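Local coordinates for SusD superfamily protein (Bacteroides fragilis, PDB 3L22) that belongs to the SusD family of outer-membrane lipoproteins and probably binds sugars at the cell surface for uptake, although its own ligand is not established, at residues A30-T35 with F251-A256; T35-L40 with I260-Q265; F49-D54 with N68-N73; M286-Y291 with I381-R386; Y291-D296 with R358-A363. All blocks are in the same frame, centred on the assembly; numbering follows the deposited sequence. Where two conformers were deposited one is given.

Contact 1: A30-T35 with F251-A256; sequences AAIKNT and FSLPMA
Lys-33 and Leu-253 bring the end of helix 18-33 against strand 249-253, and the packing between them is apolar. The two side chains run antiparallel alongside one another, Lys-33 CG lying 4.0 Å from Leu-253 CB, while Leu-253 CD1 reaches back to Lys-33 CA. Beside this, Ile-32 CD1 meets Leu-253 CD2 at 4.2 Å; branched aliphatic residues suit this buried seam, where Ile-32 also rests on Ala-91 of helix 79-103. SusD-family proteins are built largely of helices, consistent with the TPR clan to which the family belongs, and here a two-stranded antiparallel sheet, 249-253 with 322-326, lies beside that scaffold. Polar and selenium contacts gather at the lysine end. With CG turned away from the backbone N (chi1 -178°) and bends further out, the Lys-33 chain passes the Pro-254 carbonyl, CD standing 3.1 Å from its O. The Lys-33 NZ then lies 3.5 Å from the SE of selenomethionine Met-255. It donates to the OD1 of Asn-34 at 2.8 Å, from above the carbonyl plane. Asn-34 ND2 in turn gives a nearly straight bond (175°) to Thr-35 O, and also donates to Asn-259 O.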
# COMPACT_ATOMS: atom_id res chain seq x y z
N ALA A 30 -5.46 7.82 12.21
CA ALA A 30 -5.42 9.15 11.58
C ALA A 30 -3.98 9.47 11.22
O ALA A 30 -3.73 10.01 10.15
CB ALA A 30 -6.07 10.31 12.47
N ALA A 31 -3.04 9.10 12.08
CA ALA A 31 -1.63 9.48 11.88
C ALA A 31 -1.02 8.84 10.64
O ALA A 31 -0.11 9.41 10.05
CB ALA A 31 -0.79 9.15 13.11
N ILE A 32 -1.48 7.66 10.24
CA ILE A 32 -0.96 7.06 9.02
C ILE A 32 -1.68 7.54 7.75
O ILE A 32 -1.22 7.23 6.65
CB ILE A 32 -0.94 5.51 8.98
CG1 ILE A 32 -2.30 4.91 9.20
CG2 ILE A 32 0.14 4.95 9.86
CD1 ILE A 32 -2.34 3.47 8.77
N LYS A 33 -2.78 8.29 7.93
CA LYS A 33 -3.59 8.80 6.82
C LYS A 33 -3.14 10.21 6.40
O LYS A 33 -2.50 10.38 5.34
CB LYS A 33 -5.06 8.73 7.24
CG LYS A 33 -6.10 9.16 6.21
CD LYS A 33 -7.54 9.18 6.82
CE LYS A 33 -7.86 10.31 7.82
NZ LYS A 33 -8.03 11.67 7.17
N ASN A 34 -3.45 11.23 7.23
CA ASN A 34 -3.00 12.62 6.98
C ASN A 34 -3.20 13.47 8.19
O ASN A 34 -3.96 13.12 9.08
CB ASN A 34 -3.68 13.29 5.76
CG ASN A 34 -5.17 13.40 5.91
OD1 ASN A 34 -5.89 12.48 5.53
ND2 ASN A 34 -5.65 14.55 6.41
N THR A 35 -2.52 14.61 8.22
CA THR A 35 -2.87 15.64 9.19
C THR A 35 -3.63 16.75 8.48
O THR A 35 -4.00 16.64 7.29
CB THR A 35 -1.64 16.18 9.84
OG1 THR A 35 -0.91 16.95 8.86
CG2 THR A 35 -0.83 15.00 10.45
N PHE A 251 -9.44 -3.54 4.34
CA PHE A 251 -8.93 -2.42 5.16
C PHE A 251 -8.76 -1.17 4.29
O PHE A 251 -8.16 -1.25 3.21
CB PHE A 251 -7.59 -2.80 5.84
CG PHE A 251 -7.02 -1.72 6.70
CD1 PHE A 251 -7.66 -1.34 7.87
CD2 PHE A 251 -5.85 -1.04 6.33
CE1 PHE A 251 -7.18 -0.28 8.65
CE2 PHE A 251 -5.33 -0.00 7.12
CZ PHE A 251 -6.00 0.38 8.27
N SER A 252 -9.28 -0.05 4.79
CA SER A 252 -9.23 1.25 4.12
C SER A 252 -9.05 2.36 5.12
O SER A 252 -9.29 2.18 6.34
CB SER A 252 -10.55 1.56 3.38
OG SER A 252 -10.87 0.56 2.44
N LEU A 253 -8.62 3.50 4.61
CA LEU A 253 -8.47 4.73 5.42
C LEU A 253 -9.67 5.62 5.09
O LEU A 253 -9.81 6.08 3.93
CB LEU A 253 -7.16 5.45 5.11
CG LEU A 253 -5.92 4.57 4.99
CD1 LEU A 253 -4.66 5.46 4.65
CD2 LEU A 253 -5.74 3.82 6.27
N PRO A 254 -10.56 5.83 6.08
CA PRO A 254 -11.79 6.59 5.82
C PRO A 254 -11.53 8.07 5.90
O PRO A 254 -10.55 8.49 6.54
CB PRO A 254 -12.69 6.15 6.97
CG PRO A 254 -11.71 5.93 8.11
CD PRO A 254 -10.49 5.36 7.48
N MSE A 255 -12.39 8.86 5.29
CA MSE A 255 -12.31 10.32 5.32
C MSE A 255 -13.62 10.87 5.86
O MSE A 255 -14.69 10.26 5.67
CB MSE A 255 -12.17 10.82 3.90
CG MSE A 255 -10.94 10.42 3.17
SE MSE A 255 -9.41 11.35 3.93
CE MSE A 255 -7.98 10.35 3.01
N ALA A 256 -13.53 12.04 6.47
CA ALA A 256 -14.65 12.79 6.96
C ALA A 256 -14.39 14.26 6.63
O ALA A 256 -13.23 14.68 6.49
CB ALA A 256 -14.83 12.59 8.49

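Contact 2: T35-L40 with I260-Q265; sequences TGTKSL and IPNTQQ
Gln-265, in one of its two deposited conformers, reaches across to the loop 35-40 and passes Ser-39, its CB 3.7 Å from the Ser-39 OG. That hydroxyl has its own partner in the backbone N of Lys-44. CG, beside the backbone N of Gln-265 (chi1 -66°), continues past the same serine, and the extended chain carries CD toward the Thr-37 carbonyl. At the tip, NE2 donates to the Thr-37 O at 2.6 Å, almost straight at 169°; the acceptor lies close to the amide plane, but the nitrogen stands well above the plane of the carbonyl. OE1 settles against the Lys-38 C at 3.0 Å and lies 2.7 Å from a water, which takes the Asn-262 N-H but cannot serve every acceptor around it. The Asn-262 ND2 donates to the Gly-36 O at 2.8 Å, in the carbonyl plane, while its OD1 accepts from the Thr-263 N and probably helps to hold the type II turn from Asn-262 to Gln-265. Within the loop 35-40, the Thr-35 OG1 takes the N-H groups of Thr-37 and Lys-38, an ST motif. Side-chain amides bond here to backbone carbonyls, so the contact depends little on which residues bear them.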
# COMPACT_ATOMS: atom_id res chain seq x y z
N THR A 35 -2.52 14.61 8.22
CA THR A 35 -2.87 15.64 9.19
C THR A 35 -3.63 16.75 8.48
O THR A 35 -4.00 16.64 7.29
CB THR A 35 -1.64 16.18 9.84
OG1 THR A 35 -0.91 16.95 8.86
CG2 THR A 35 -0.83 15.00 10.45
N GLY A 36 -3.89 17.82 9.22
CA GLY A 36 -4.48 19.02 8.66
C GLY A 36 -3.67 19.68 7.57
O GLY A 36 -4.26 20.40 6.73
N THR A 37 -2.35 19.50 7.57
CA THR A 37 -1.48 20.16 6.58
C THR A 37 -0.64 19.25 5.72
O THR A 37 -0.20 19.67 4.68
CB THR A 37 -0.56 21.16 7.27
OG1 THR A 37 0.05 20.52 8.40
CG2 THR A 37 -1.39 22.44 7.78
N LYS A 38 -0.43 17.99 6.11
CA LYS A 38 0.45 17.07 5.37
C LYS A 38 -0.29 15.75 5.24
O LYS A 38 -1.30 15.53 5.94
CB LYS A 38 1.76 16.88 6.13
CG LYS A 38 2.61 18.20 6.26
CD LYS A 38 3.22 18.57 4.93
CE LYS A 38 4.10 19.81 4.99
NZ LYS A 38 4.89 19.81 3.72
N SER A 39 0.17 14.90 4.34
CA SER A 39 -0.46 13.63 4.12
C SER A 39 0.54 12.50 4.11
O SER A 39 1.74 12.70 3.82
CB SER A 39 -1.32 13.68 2.85
OG SER A 39 -0.56 13.89 1.66
N LEU A 40 0.07 11.31 4.46
CA LEU A 40 0.85 10.11 4.32
C LEU A 40 0.07 9.12 3.42
O LEU A 40 -0.15 9.43 2.24
CB LEU A 40 1.30 9.58 5.70
CG LEU A 40 2.39 8.50 5.79
CD1 LEU A 40 3.76 9.05 5.39
CD2 LEU A 40 2.46 7.93 7.21
N ILE A 260 -10.25 15.71 5.92
CA ILE A 260 -9.76 15.51 4.55
C ILE A 260 -8.37 16.15 4.34
O ILE A 260 -8.00 17.08 5.07
CB ILE A 260 -10.75 16.01 3.48
CG1 ILE A 260 -11.19 17.48 3.78
CG2 ILE A 260 -11.95 15.06 3.37
CD1 ILE A 260 -11.76 18.25 2.61
N PRO A 261 -7.61 15.68 3.33
CA PRO A 261 -6.31 16.30 3.10
C PRO A 261 -6.43 17.73 2.59
O PRO A 261 -7.42 18.12 2.01
CB PRO A 261 -5.67 15.40 2.04
CG PRO A 261 -6.40 14.06 2.11
CD PRO A 261 -7.82 14.52 2.45
N ASN A 262 -5.38 18.51 2.84
CA ASN A 262 -5.33 19.91 2.41
C ASN A 262 -5.02 20.02 0.88
O ASN A 262 -5.01 19.00 0.14
CB ASN A 262 -4.29 20.62 3.28
CG ASN A 262 -4.63 22.07 3.57
OD1 ASN A 262 -5.02 22.81 2.68
ND2 ASN A 262 -4.48 22.48 4.83
N THR A 263 -4.78 21.24 0.41
CA THR A 263 -4.63 21.52 -1.03
C THR A 263 -3.63 20.64 -1.71
O THR A 263 -2.51 20.53 -1.25
CB THR A 263 -4.22 22.95 -1.26
OG1 THR A 263 -5.07 23.73 -0.45
CG2 THR A 263 -4.45 23.35 -2.70
N GLN A 264 -4.10 20.01 -2.79
CA GLN A 264 -3.31 19.10 -3.60
C GLN A 264 -2.64 18.00 -2.81
O GLN A 264 -1.49 17.71 -3.01
CB GLN A 264 -2.31 19.88 -4.45
CG GLN A 264 -3.01 20.66 -5.51
CD GLN A 264 -2.05 21.25 -6.53
OE1 GLN A 264 -1.00 21.83 -6.17
NE2 GLN A 264 -2.40 21.10 -7.82
N GLN A 265 -3.36 17.42 -1.86
CA GLN A 265 -2.86 16.26 -1.13
C GLN A 265 -3.75 15.04 -1.25
O GLN A 265 -3.35 13.99 -0.84
CB GLN A 265 -2.66 16.62 0.33
CG GLN A 265 -1.56 17.65 0.51
CD GLN A 265 -1.32 17.94 1.94
OE1 GLN A 265 -1.49 17.06 2.79
NE2 GLN A 265 -0.92 19.20 2.25
O HOH W 1 -3.41 17.54 4.69

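Contact 3: F49-D54 with N68-N73; sequences FDNRGD and NTYNMN
A water joins the Arg-52 guanidinium to the Thr-69 carbonyl: it accepts from the Arg-52 NH1 at 3.1 Å, in the plane at the guanidinium edge, and donates to the Thr-69 O at 2.9 Å. Close by, the backbones come within 4.5 Å between the Asn-51 CA and the Tyr-70 CA, near enough for the Tyr-70 CA to make a straight CA-H...O contact (169°) with the Asn-51 O. This oxygen also lies 3.2 Å from the Tyr-70 CD1. The Asn-51 amide and the tyrosine ring stand almost perpendicular, 81° apart, and the Asn-51 OD1 that touches the Tyr-70 CB accepts from Asn-58. Thr-69 suits its place through its two branches. Its methyl CG2, anti to the backbone N, touches both the Asn-51 CB and the Arg-52 CG, 3.5 Å from the latter, whereas OG1 turns to Glu-80. Selenomethionine Met-72, its chain bent at chi2 and chi3, curls its CE to 3.5 Å from the Arg-52 NH1; the other terminal nitrogen, NH2, bonds to the Tyr-424 O. Met-72 has positive phi (58°) and closes helix 67-70 in a Schellman motif. The contact joins the ends of helices 44-52 and 67-70, with Tyr-70 also against strand 56-58, Met-72 on strand 414-417, Arg-52 on helix 395-401, and Lys-408 making a cation-pi contact with the Tyr-70 ring.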
# COMPACT_ATOMS: atom_id res chain seq x y z
N PHE A 49 3.38 5.45 -4.61
CA PHE A 49 3.52 4.09 -5.16
C PHE A 49 2.96 3.93 -6.58
O PHE A 49 3.50 3.12 -7.35
CB PHE A 49 3.07 3.03 -4.16
CG PHE A 49 3.90 3.06 -2.91
CD1 PHE A 49 5.22 2.60 -2.93
CD2 PHE A 49 3.42 3.63 -1.75
CE1 PHE A 49 6.03 2.66 -1.79
CE2 PHE A 49 4.23 3.69 -0.60
CZ PHE A 49 5.53 3.20 -0.64
N ASP A 50 1.97 4.73 -6.97
CA ASP A 50 1.54 4.76 -8.35
C ASP A 50 2.48 5.54 -9.22
O ASP A 50 2.75 5.13 -10.35
CB ASP A 50 0.12 5.28 -8.47
CG ASP A 50 -0.88 4.27 -7.89
OD1 ASP A 50 -1.01 3.16 -8.50
OD2 ASP A 50 -1.43 4.54 -6.80
N ASN A 51 2.98 6.67 -8.71
CA ASN A 51 3.98 7.44 -9.45
C ASN A 51 5.28 6.67 -9.71
O ASN A 51 5.91 6.84 -10.77
CB ASN A 51 4.28 8.75 -8.72
CG ASN A 51 3.30 9.87 -9.10
OD1 ASN A 51 3.57 10.64 -10.01
ND2 ASN A 51 2.15 9.92 -8.42
N ARG A 52 5.69 5.83 -8.78
CA ARG A 52 6.87 4.99 -8.99
C ARG A 52 6.65 3.97 -10.07
O ARG A 52 7.60 3.62 -10.77
CB ARG A 52 7.37 4.38 -7.68
CG ARG A 52 8.01 5.43 -6.80
CD ARG A 52 8.53 4.96 -5.43
NE ARG A 52 9.41 3.79 -5.42
CZ ARG A 52 10.71 3.76 -5.72
NH1 ARG A 52 11.37 4.85 -6.11
NH2 ARG A 52 11.37 2.60 -5.62
N GLY A 53 5.42 3.55 -10.26
CA GLY A 53 5.06 2.61 -11.29
C GLY A 53 5.02 3.12 -12.72
O GLY A 53 5.45 4.24 -13.02
N ASP A 54 4.45 2.29 -13.58
CA ASP A 54 4.53 2.42 -15.01
C ASP A 54 3.15 2.34 -15.70
O ASP A 54 3.06 2.21 -16.93
CB ASP A 54 5.45 1.30 -15.53
CG ASP A 54 4.95 -0.11 -15.16
OD1 ASP A 54 3.87 -0.23 -14.52
OD2 ASP A 54 5.64 -1.10 -15.47
N ASN A 68 9.12 14.51 -9.36
CA ASN A 68 10.39 13.83 -9.11
C ASN A 68 10.24 12.36 -8.70
O ASN A 68 11.12 11.55 -9.00
CB ASN A 68 11.24 14.56 -8.06
CG ASN A 68 12.25 15.52 -8.67
OD1 ASN A 68 12.49 15.53 -9.88
ND2 ASN A 68 12.86 16.34 -7.81
N THR A 69 9.13 12.01 -8.06
CA THR A 69 8.87 10.61 -7.77
C THR A 69 8.64 9.84 -9.06
O THR A 69 9.24 8.78 -9.26
CB THR A 69 7.68 10.41 -6.83
OG1 THR A 69 8.00 11.02 -5.59
CG2 THR A 69 7.38 8.90 -6.64
N TYR A 70 7.80 10.39 -9.94
CA TYR A 70 7.49 9.72 -11.21
C TYR A 70 8.75 9.51 -12.06
O TYR A 70 8.95 8.44 -12.64
CB TYR A 70 6.46 10.49 -12.04
CG TYR A 70 6.23 9.78 -13.38
CD1 TYR A 70 5.49 8.59 -13.45
CD2 TYR A 70 6.80 10.27 -14.57
CE1 TYR A 70 5.33 7.90 -14.66
CE2 TYR A 70 6.63 9.59 -15.79
CZ TYR A 70 5.91 8.40 -15.82
OH TYR A 70 5.75 7.73 -17.01
N ASN A 71 9.57 10.55 -12.11
CA ASN A 71 10.81 10.54 -12.88
C ASN A 71 11.97 9.82 -12.20
O ASN A 71 13.08 9.80 -12.73
CB ASN A 71 11.21 11.98 -13.19
CG ASN A 71 10.37 12.60 -14.26
OD1 ASN A 71 9.78 11.91 -15.11
ND2 ASN A 71 10.34 13.94 -14.27
N MSE A 72 11.72 9.21 -11.05
CA MSE A 72 12.75 8.41 -10.36
C MSE A 72 13.96 9.30 -10.08
O MSE A 72 15.10 8.93 -10.33
CB MSE A 72 13.14 7.16 -11.16
CG MSE A 72 11.99 6.32 -11.61
SE MSE A 72 10.92 5.59 -10.15
CE MSE A 72 12.17 4.27 -9.47
N ASN A 73 13.68 10.46 -9.50
CA ASN A 73 14.68 11.48 -9.31
C ASN A 73 14.62 12.10 -7.92
O ASN A 73 15.01 13.23 -7.76
CB ASN A 73 14.53 12.56 -10.39
CG ASN A 73 15.75 13.45 -10.51
OD1 ASN A 73 16.88 12.97 -10.50
ND2 ASN A 73 15.54 14.76 -10.62
O HOH W 2 10.78 7.76 -7.03

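Contact 4: M286-Y291 with I381-R386; sequences MSKPDY and IYNEKR. With EDO (1,2-ethanediol), chain B.
Asn-383 lays its CB over one face of the Tyr-291 ring, a CH-pi contact 3.6 Å from the centroid and 19° off the ring normal. The two side chains are nearly perpendicular, with the amide plane turned 57° from the ring. Having CG beside its backbone N (chi1 -76°), Asn-383 swings ND2 toward the Tyr-291 CE2 and OD1 toward Lys-288, whose CE lies 3.7 Å from OD1. Glu-384 comes instead to the ring edge, OE1 3.4 Å from the Tyr-291 CE1; its carboxylate is held by salt bridges to Arg-298 and Arg-356. Water does the polar work between the two segments. The phenol OH donates to one water, which in turn donates to the Glu-384 OE1. The OH also accepts from a second water, which takes an N-H of Asn-383. Tyrosine therefore suits this place, offering a face to a methylene and a hydroxyl to a water network. The aliphatic part of Lys-288 crosses the end of Arg-386, with NZ 4.1 Å from NH1. A water accepting from both nitrogens probably eases the repulsion, as does the Arg-386 salt bridge to Asp-55. The arrangement is that of a loop with short 3-10 turns packed on helix 374-388 of the largely helical SusD fold, a loop that carries Asp-290, a zinc ligand seen in crystals of this protein although that zinc is not bound to this chain in the model.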
# COMPACT_ATOMS: atom_id res chain seq x y z
N MSE A 286 -2.83 -0.40 -19.67
CA MSE A 286 -3.97 -0.14 -20.53
C MSE A 286 -3.57 0.12 -21.98
O MSE A 286 -4.45 0.38 -22.76
CB MSE A 286 -4.85 0.99 -19.97
CG MSE A 286 -5.50 0.62 -18.67
SE MSE A 286 -6.99 1.86 -18.37
CE MSE A 286 -7.60 1.48 -16.60
N SER A 287 -2.27 0.06 -22.32
CA SER A 287 -1.84 0.00 -23.70
C SER A 287 -1.88 -1.41 -24.24
O SER A 287 -1.67 -1.58 -25.42
CB SER A 287 -0.40 0.50 -23.85
OG SER A 287 0.56 -0.43 -23.39
N LYS A 288 -2.05 -2.42 -23.40
CA LYS A 288 -2.00 -3.79 -23.88
C LYS A 288 -3.41 -4.26 -24.28
O LYS A 288 -4.35 -4.07 -23.52
CB LYS A 288 -1.46 -4.71 -22.79
CG LYS A 288 -0.02 -4.37 -22.35
CD LYS A 288 0.41 -5.32 -21.26
CE LYS A 288 1.67 -4.87 -20.53
NZ LYS A 288 2.83 -5.51 -21.09
N PRO A 289 -3.56 -4.92 -25.46
CA PRO A 289 -4.95 -5.20 -25.86
C PRO A 289 -5.78 -6.13 -24.94
O PRO A 289 -6.97 -5.83 -24.76
CB PRO A 289 -4.80 -5.73 -27.29
CG PRO A 289 -3.64 -4.94 -27.83
CD PRO A 289 -2.68 -4.82 -26.65
N ASP A 290 -5.20 -7.13 -24.27
CA ASP A 290 -5.96 -7.93 -23.32
C ASP A 290 -6.34 -7.23 -22.00
O ASP A 290 -7.12 -7.75 -21.23
CB ASP A 290 -5.23 -9.23 -23.01
CG ASP A 290 -5.16 -10.19 -24.22
OD1 ASP A 290 -5.59 -9.84 -25.35
OD2 ASP A 290 -4.67 -11.32 -24.01
N TYR A 291 -5.78 -6.06 -21.76
CA TYR A 291 -6.02 -5.32 -20.55
C TYR A 291 -6.58 -3.95 -20.89
O TYR A 291 -6.48 -3.04 -20.11
CB TYR A 291 -4.70 -5.30 -19.73
CG TYR A 291 -4.28 -6.73 -19.44
CD1 TYR A 291 -4.78 -7.42 -18.36
CD2 TYR A 291 -3.45 -7.42 -20.33
CE1 TYR A 291 -4.47 -8.76 -18.16
CE2 TYR A 291 -3.11 -8.75 -20.13
CZ TYR A 291 -3.63 -9.41 -19.04
OH TYR A 291 -3.29 -10.72 -18.86
N ILE A 381 -0.82 -13.02 -14.46
CA ILE A 381 -1.13 -12.61 -13.09
C ILE A 381 -0.61 -11.19 -12.82
O ILE A 381 -1.37 -10.35 -12.29
CB ILE A 381 -0.57 -13.61 -12.05
CG1 ILE A 381 -1.28 -14.98 -12.19
CG2 ILE A 381 -0.70 -13.02 -10.59
CD1 ILE A 381 -0.54 -16.17 -11.55
N TYR A 382 0.63 -10.90 -13.23
CA TYR A 382 1.18 -9.55 -13.05
C TYR A 382 0.35 -8.48 -13.77
O TYR A 382 0.08 -7.43 -13.19
CB TYR A 382 2.62 -9.45 -13.53
CG TYR A 382 3.61 -10.42 -12.91
CD1 TYR A 382 3.40 -10.98 -11.66
CD2 TYR A 382 4.76 -10.79 -13.60
CE1 TYR A 382 4.32 -11.91 -11.11
CE2 TYR A 382 5.72 -11.71 -13.03
CZ TYR A 382 5.46 -12.26 -11.81
OH TYR A 382 6.34 -13.15 -11.26
N ASN A 383 -0.06 -8.78 -15.01
CA ASN A 383 -0.87 -7.85 -15.78
C ASN A 383 -2.26 -7.64 -15.19
O ASN A 383 -2.74 -6.53 -15.15
CB ASN A 383 -0.99 -8.31 -17.24
CG ASN A 383 0.27 -8.05 -18.04
OD1 ASN A 383 1.04 -7.14 -17.73
ND2 ASN A 383 0.47 -8.85 -19.07
N GLU A 384 -2.90 -8.71 -14.73
CA GLU A 384 -4.20 -8.58 -14.07
C GLU A 384 -4.13 -7.68 -12.83
O GLU A 384 -4.99 -6.83 -12.60
CB GLU A 384 -4.77 -9.95 -13.71
CG GLU A 384 -6.31 -9.96 -13.56
CD GLU A 384 -7.06 -9.77 -14.88
OE1 GLU A 384 -6.59 -10.25 -15.96
OE2 GLU A 384 -8.16 -9.19 -14.84
N LYS A 385 -3.07 -7.86 -12.06
CA LYS A 385 -2.81 -7.06 -10.86
C LYS A 385 -2.59 -5.58 -11.26
O LYS A 385 -3.10 -4.68 -10.61
CB LYS A 385 -1.59 -7.64 -10.14
CG LYS A 385 -1.24 -6.99 -8.80
CD LYS A 385 -1.95 -7.65 -7.65
CE LYS A 385 -1.48 -7.10 -6.28
NZ LYS A 385 -0.09 -7.52 -6.02
N ARG A 386 -1.90 -5.33 -12.37
CA ARG A 386 -1.67 -3.97 -12.86
C ARG A 386 -2.98 -3.25 -13.21
O ARG A 386 -3.18 -2.07 -12.85
CB ARG A 386 -0.72 -4.01 -14.06
CG ARG A 386 0.71 -4.34 -13.69
CD ARG A 386 1.59 -4.53 -14.91
NE ARG A 386 1.84 -3.26 -15.59
CZ ARG A 386 2.61 -3.11 -16.65
NH1 ARG A 386 3.22 -4.15 -17.23
NH2 ARG A 386 2.75 -1.90 -17.18
C1 EDO B . 1.15 -6.92 -3.10
O1 EDO B . -0.16 -6.68 -3.55
C2 EDO B . 1.99 -5.64 -2.96
O2 EDO B . 3.33 -6.14 -2.64
O HOH W 3 4.78 -4.05 -19.69
O HOH W 4 2.61 -8.29 -21.21
O HOH W 5 -4.60 -11.84 -16.77
O HOH W 6 -1.00 -11.52 -20.04

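Contact 5: Y291-D296 with R358-A363; sequences YSLATD and RSVDAA
Asp-296 and Val-360 approach to 4.9 Å between their CA atoms, where a type I turn from Leu-293 to Asp-296 comes up against the end of helix 345-359. The Asp-296 CA makes a CA-H...O contact with the Ser-359 O at 3.4 Å, bent to 144° at the hydrogen. The carboxylate of Asp-296, which chi1 of -175° sends away from the backbone N, lies against Ser-359 and Val-360: OD1 is 3.5 Å from the Ser-359 CB, and OD2 is 3.2 Å from the Val-360 CG2. Asp-296 is the N-cap of helix 297-302, accepting from a backbone N just beyond it, and its OD2 also forms a salt bridge with Arg-298; an aspartate fits both tasks, its short chain reaching forward to the first turn. This turn therefore begins one helix of the SusD fold while leaning on the close of another. At the other methyl of Val-360 the packing is apolar, CG1 meeting the Leu-293 CD1 at 3.9 Å with the two side chains roughly perpendicular. Toward the surface a water accepts from the Asp-361 N at 2.6 Å and gives a weak bond to the Thr-295 O.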
# COMPACT_ATOMS: atom_id res chain seq x y z
N TYR A 291 -5.78 -6.06 -21.76
CA TYR A 291 -6.02 -5.32 -20.55
C TYR A 291 -6.58 -3.95 -20.89
O TYR A 291 -6.48 -3.04 -20.11
CB TYR A 291 -4.70 -5.30 -19.73
CG TYR A 291 -4.28 -6.73 -19.44
CD1 TYR A 291 -4.78 -7.42 -18.36
CD2 TYR A 291 -3.45 -7.42 -20.33
CE1 TYR A 291 -4.47 -8.76 -18.16
CE2 TYR A 291 -3.11 -8.75 -20.13
CZ TYR A 291 -3.63 -9.41 -19.04
OH TYR A 291 -3.29 -10.72 -18.86
N SER A 292 -7.18 -3.83 -22.08
CA SER A 292 -7.91 -2.64 -22.45
C SER A 292 -9.15 -2.98 -23.26
O SER A 292 -9.59 -2.19 -24.06
CB SER A 292 -7.01 -1.67 -23.20
OG SER A 292 -6.45 -2.29 -24.33
N LEU A 293 -9.76 -4.12 -22.99
CA LEU A 293 -10.92 -4.56 -23.76
C LEU A 293 -12.11 -3.62 -23.50
O LEU A 293 -12.41 -3.26 -22.36
CB LEU A 293 -11.27 -5.99 -23.36
CG LEU A 293 -10.24 -7.06 -23.70
CD1 LEU A 293 -10.56 -8.34 -22.89
CD2 LEU A 293 -10.17 -7.28 -25.22
N ALA A 294 -12.77 -3.22 -24.57
CA ALA A 294 -13.85 -2.25 -24.50
C ALA A 294 -15.00 -2.72 -23.58
O ALA A 294 -15.70 -1.89 -22.98
CB ALA A 294 -14.40 -1.92 -25.99
N THR A 295 -15.19 -4.03 -23.45
CA THR A 295 -16.26 -4.55 -22.60
C THR A 295 -15.76 -4.98 -21.20
O THR A 295 -16.53 -5.56 -20.44
CB THR A 295 -16.92 -5.76 -23.24
OG1 THR A 295 -15.89 -6.70 -23.51
CG2 THR A 295 -17.64 -5.39 -24.58
N ASP A 296 -14.49 -4.75 -20.87
CA ASP A 296 -13.98 -4.99 -19.51
C ASP A 296 -14.63 -3.96 -18.60
O ASP A 296 -14.58 -2.77 -18.88
CB ASP A 296 -12.44 -4.86 -19.53
CG ASP A 296 -11.74 -5.20 -18.20
OD1 ASP A 296 -12.20 -4.83 -17.10
OD2 ASP A 296 -10.60 -5.76 -18.29
N ARG A 358 -14.65 -11.62 -12.98
CA ARG A 358 -15.51 -10.59 -12.41
C ARG A 358 -15.70 -9.40 -13.38
O ARG A 358 -16.80 -8.83 -13.45
CB ARG A 358 -15.06 -10.19 -11.02
CG ARG A 358 -16.01 -9.21 -10.29
CD ARG A 358 -15.59 -7.78 -10.40
NE ARG A 358 -14.31 -7.45 -9.78
CZ ARG A 358 -14.13 -7.03 -8.52
NH1 ARG A 358 -15.16 -6.92 -7.68
NH2 ARG A 358 -12.91 -6.73 -8.10
N SER A 359 -14.64 -9.07 -14.14
CA SER A 359 -14.66 -7.91 -15.02
C SER A 359 -14.75 -8.20 -16.54
O SER A 359 -15.15 -7.32 -17.31
CB SER A 359 -13.43 -7.05 -14.73
OG SER A 359 -13.48 -6.50 -13.42
N VAL A 360 -14.31 -9.40 -16.95
CA VAL A 360 -14.15 -9.76 -18.37
C VAL A 360 -14.93 -11.04 -18.63
O VAL A 360 -14.66 -12.03 -18.00
CB VAL A 360 -12.65 -10.02 -18.76
CG1 VAL A 360 -12.49 -10.50 -20.22
CG2 VAL A 360 -11.78 -8.72 -18.54
N ASP A 361 -15.88 -11.03 -19.53
CA ASP A 361 -16.63 -12.25 -19.90
C ASP A 361 -15.74 -13.34 -20.54
O ASP A 361 -15.11 -13.12 -21.58
CB ASP A 361 -17.71 -11.88 -20.90
CG ASP A 361 -18.54 -13.07 -21.37
OD1 ASP A 361 -18.88 -13.96 -20.55
OD2 ASP A 361 -18.85 -13.11 -22.57
N ALA A 362 -15.74 -14.52 -19.92
CA ALA A 362 -14.83 -15.60 -20.26
C ALA A 362 -15.09 -16.14 -21.64
O ALA A 362 -14.15 -16.45 -22.36
CB ALA A 362 -14.93 -16.74 -19.24
N ALA A 363 -16.37 -16.26 -21.99
CA ALA A 363 -16.81 -16.77 -23.30
C ALA A 363 -16.24 -16.00 -24.49
O ALA A 363 -16.03 -16.60 -25.53
CB ALA A 363 -18.36 -16.80 -23.39
O HOH W 7 -16.88 -8.93 -20.76

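Overall arrangement
From the N terminus, helix 18-33 opens contact 1, and the loop after it opens contact 2; both close far along the chain, on strand 249-253 and the loop that follows. Their segments alternate, so the two contacts cross along the chain, sharing Thr-35 and touching again where Lys-33 O meets Leu-40 N. Contact 3 is a short closure within both, joining helices 44-52 and 67-70. Further along the chain, contact 4 spans from loop 286-291 to helix 374-388, and contact 5, enclosed by it, brings turn 291-296 to the end of helix 345-359, with Tyr-291 common to both. A long, weak ion pair between Asp-54 and Arg-386 connects contacts 3 and 4.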